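Local coordinates for protein borrelidin polyketide synthase, type I (Streptomyces parvulus, PDB 6OBT) that probably dehydrates beta-hydroxyacyl intermediates, as the dehydratase domain of a modular polyketide synthase assembling borrelidin, at residues Ala115-Gln120 and Ser140-Gly145. Sequence-based numbering, arbitrary orientation.
Sequences ASDTVQ and SRRDDG
S140 meets the other strand through carbon: its CB lies 3.4 Å from V119 CG1, a tight fit for two carbons, and S140 CA lies 3.0 Å from Q120 O in a CA-H...O contact. Its hydroxyl is engaged by H150 NE2. At R141 the backbones pair as an antiparallel hydrogen-bonded couple, R141 N to Q120 O and Q120 N to R141 O, both 2.9 Å. The two side chains leave the same face of the strands and run side by side. A bend at chi3 (73°) turns the R141 guanidinium so that it lies nearly coplanar with the Q120 amide, the planes 17° apart. OE1 of Q120 therefore receives R141 NH2 on a lone pair at 2.8 Å and, more weakly, R141 NE at 3.2 Å, a fork that probably limits rotation of the guanidinium. NH2 of R141 also forms a salt bridge with D50 of the second subunit, which places this face near the dimer contact. R142 sends its extended chain to the other face, obliquely past V119, with NH1 3.3 Å from V119 CG2. The same nitrogen reaches D117 OD2 in a 2.8 Å salt bridge, although the carboxylate and guanidinium planes are turned 46° apart; OD2 also accepts the backbone N-H of G114, so two donors hold it. D143 ends the contact, its OD2 3.3 Å from T118 CG2. The antiparallel pairing and its two backbone bonds mark the open end of the 119-127/134-142 beta hairpin, within a dehydratase domain expected to adopt the double-hotdog fold.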
loop_
_atom_site.group_PDB
_atom_site.type_symbol
_atom_site.label_atom_id
_atom_site.label_comp_id
_atom_site.label_asym_id
_atom_site.label_seq_id
_atom_site.Cartn_x
_atom_site.Cartn_y
_atom_site.Cartn_z
ATOM N N ALA A 115 -19.655 12.129 -12.625
ATOM C CA ALA A 115 -19.590 13.404 -11.921
ATOM C C ALA A 115 -19.367 13.188 -10.430
ATOM O O ALA A 115 -18.617 13.935 -9.787
ATOM C CB ALA A 115 -20.870 14.203 -12.164
ATOM N N SER A 116 -20.007 12.161 -9.869
ATOM C CA SER A 116 -19.957 11.845 -8.453
ATOM C C SER A 116 -18.848 10.864 -8.092
ATOM O O SER A 116 -18.547 10.699 -6.906
ATOM C CB SER A 116 -21.310 11.266 -8.013
ATOM O OG SER A 116 -21.286 9.846 -8.020
ATOM N N ASP A 117 -18.232 10.223 -9.078
ATOM C CA ASP A 117 -17.420 9.045 -8.819
ATOM C C ASP A 117 -16.117 9.399 -8.115
ATOM O O ASP A 117 -15.518 10.449 -8.348
ATOM C CB ASP A 117 -17.109 8.314 -10.129
ATOM C CG ASP A 117 -18.287 7.509 -10.644
ATOM O OD1 ASP A 117 -19.274 7.337 -9.894
ATOM O OD2 ASP A 117 -18.221 7.043 -11.800
ATOM N N THR A 118 -15.694 8.505 -7.231
ATOM C CA THR A 118 -14.337 8.494 -6.709
ATOM C C THR A 118 -13.781 7.096 -6.922
ATOM O O THR A 118 -14.496 6.103 -6.756
ATOM C CB THR A 118 -14.309 8.896 -5.232
ATOM O OG1 THR A 118 -12.952 9.008 -4.806
ATOM C CG2 THR A 118 -15.040 7.871 -4.374
ATOM N N VAL A 119 -12.534 7.007 -7.356
ATOM C CA VAL A 119 -11.975 5.723 -7.751
ATOM C C VAL A 119 -10.589 5.574 -7.143
ATOM O O VAL A 119 -9.760 6.484 -7.256
ATOM C CB VAL A 119 -11.915 5.590 -9.286
ATOM C CG1 VAL A 119 -11.407 4.242 -9.671
ATOM C CG2 VAL A 119 -13.284 5.800 -9.884
ATOM N N GLN A 120 -10.335 4.428 -6.504
ATOM C CA GLN A 120 -8.986 4.083 -6.078
ATOM C C GLN A 120 -8.201 3.547 -7.274
ATOM O O GLN A 120 -8.712 2.747 -8.056
ATOM C CB GLN A 120 -9.019 3.040 -4.953
ATOM C CG GLN A 120 -9.654 3.537 -3.663
ATOM C CD GLN A 120 -9.811 2.424 -2.644
ATOM O OE1 GLN A 120 -10.235 1.318 -2.981
ATOM N NE2 GLN A 120 -9.460 2.710 -1.394
ATOM N N SER A 140 -8.185 -0.085 -11.146
ATOM C CA SER A 140 -9.012 0.868 -10.431
ATOM C C SER A 140 -10.132 0.120 -9.737
ATOM O O SER A 140 -10.428 -1.033 -10.063
ATOM C CB SER A 140 -9.569 1.938 -11.359
ATOM O OG SER A 140 -10.769 1.496 -11.974
ATOM N N ARG A 141 -10.728 0.786 -8.747
ATOM C CA ARG A 141 -11.853 0.221 -8.022
ATOM C C ARG A 141 -12.735 1.350 -7.517
ATOM O O ARG A 141 -12.253 2.267 -6.843
ATOM C CB ARG A 141 -11.389 -0.645 -6.853
ATOM C CG ARG A 141 -12.536 -1.368 -6.172
ATOM C CD ARG A 141 -12.027 -2.238 -5.063
ATOM N NE ARG A 141 -11.609 -1.437 -3.921
ATOM C CZ ARG A 141 -11.240 -1.947 -2.749
ATOM N NH1 ARG A 141 -11.233 -3.262 -2.570
ATOM N NH2 ARG A 141 -10.874 -1.140 -1.762
ATOM N N ARG A 142 -14.016 1.280 -7.862
ATOM C CA ARG A 142 -15.044 2.109 -7.253
ATOM C C ARG A 142 -15.533 1.451 -5.968
ATOM O O ARG A 142 -15.327 0.257 -5.741
ATOM C CB ARG A 142 -16.209 2.333 -8.217
ATOM C CG ARG A 142 -15.762 2.653 -9.616
ATOM C CD ARG A 142 -16.914 3.088 -10.503
ATOM N NE ARG A 142 -16.486 3.139 -11.897
ATOM C CZ ARG A 142 -16.010 4.226 -12.500
ATOM N NH1 ARG A 142 -15.917 5.373 -11.840
ATOM N NH2 ARG A 142 -15.639 4.166 -13.771
ATOM N N ASP A 143 -16.181 2.255 -5.126
ATOM C CA ASP A 143 -16.499 1.832 -3.764
ATOM C C ASP A 143 -17.301 0.532 -3.750
ATOM O O ASP A 143 -16.839 -0.496 -3.240
ATOM C CB ASP A 143 -17.242 2.957 -3.045
ATOM C CG ASP A 143 -16.473 4.269 -3.083
ATOM O OD1 ASP A 143 -16.077 4.754 -2.001
ATOM O OD2 ASP A 143 -16.247 4.802 -4.197
ATOM N N ASP A 144 -18.508 0.552 -4.316
ATOM C CA ASP A 144 -19.306 -0.666 -4.453
ATOM C C ASP A 144 -18.934 -1.323 -5.778
ATOM O O ASP A 144 -19.652 -1.239 -6.777
ATOM C CB ASP A 144 -20.796 -0.350 -4.374
ATOM C CG ASP A 144 -21.331 -0.378 -2.950
ATOM O OD1 ASP A 144 -21.844 -1.436 -2.521
ATOM O OD2 ASP A 144 -21.246 0.660 -2.260
ATOM N N GLY A 145 -17.778 -1.982 -5.787
ATOM C CA GLY A 145 -17.291 -2.573 -7.021
ATOM C C GLY A 145 -16.055 -3.418 -6.789
ATOM O O GLY A 145 -15.533 -3.514 -5.672
#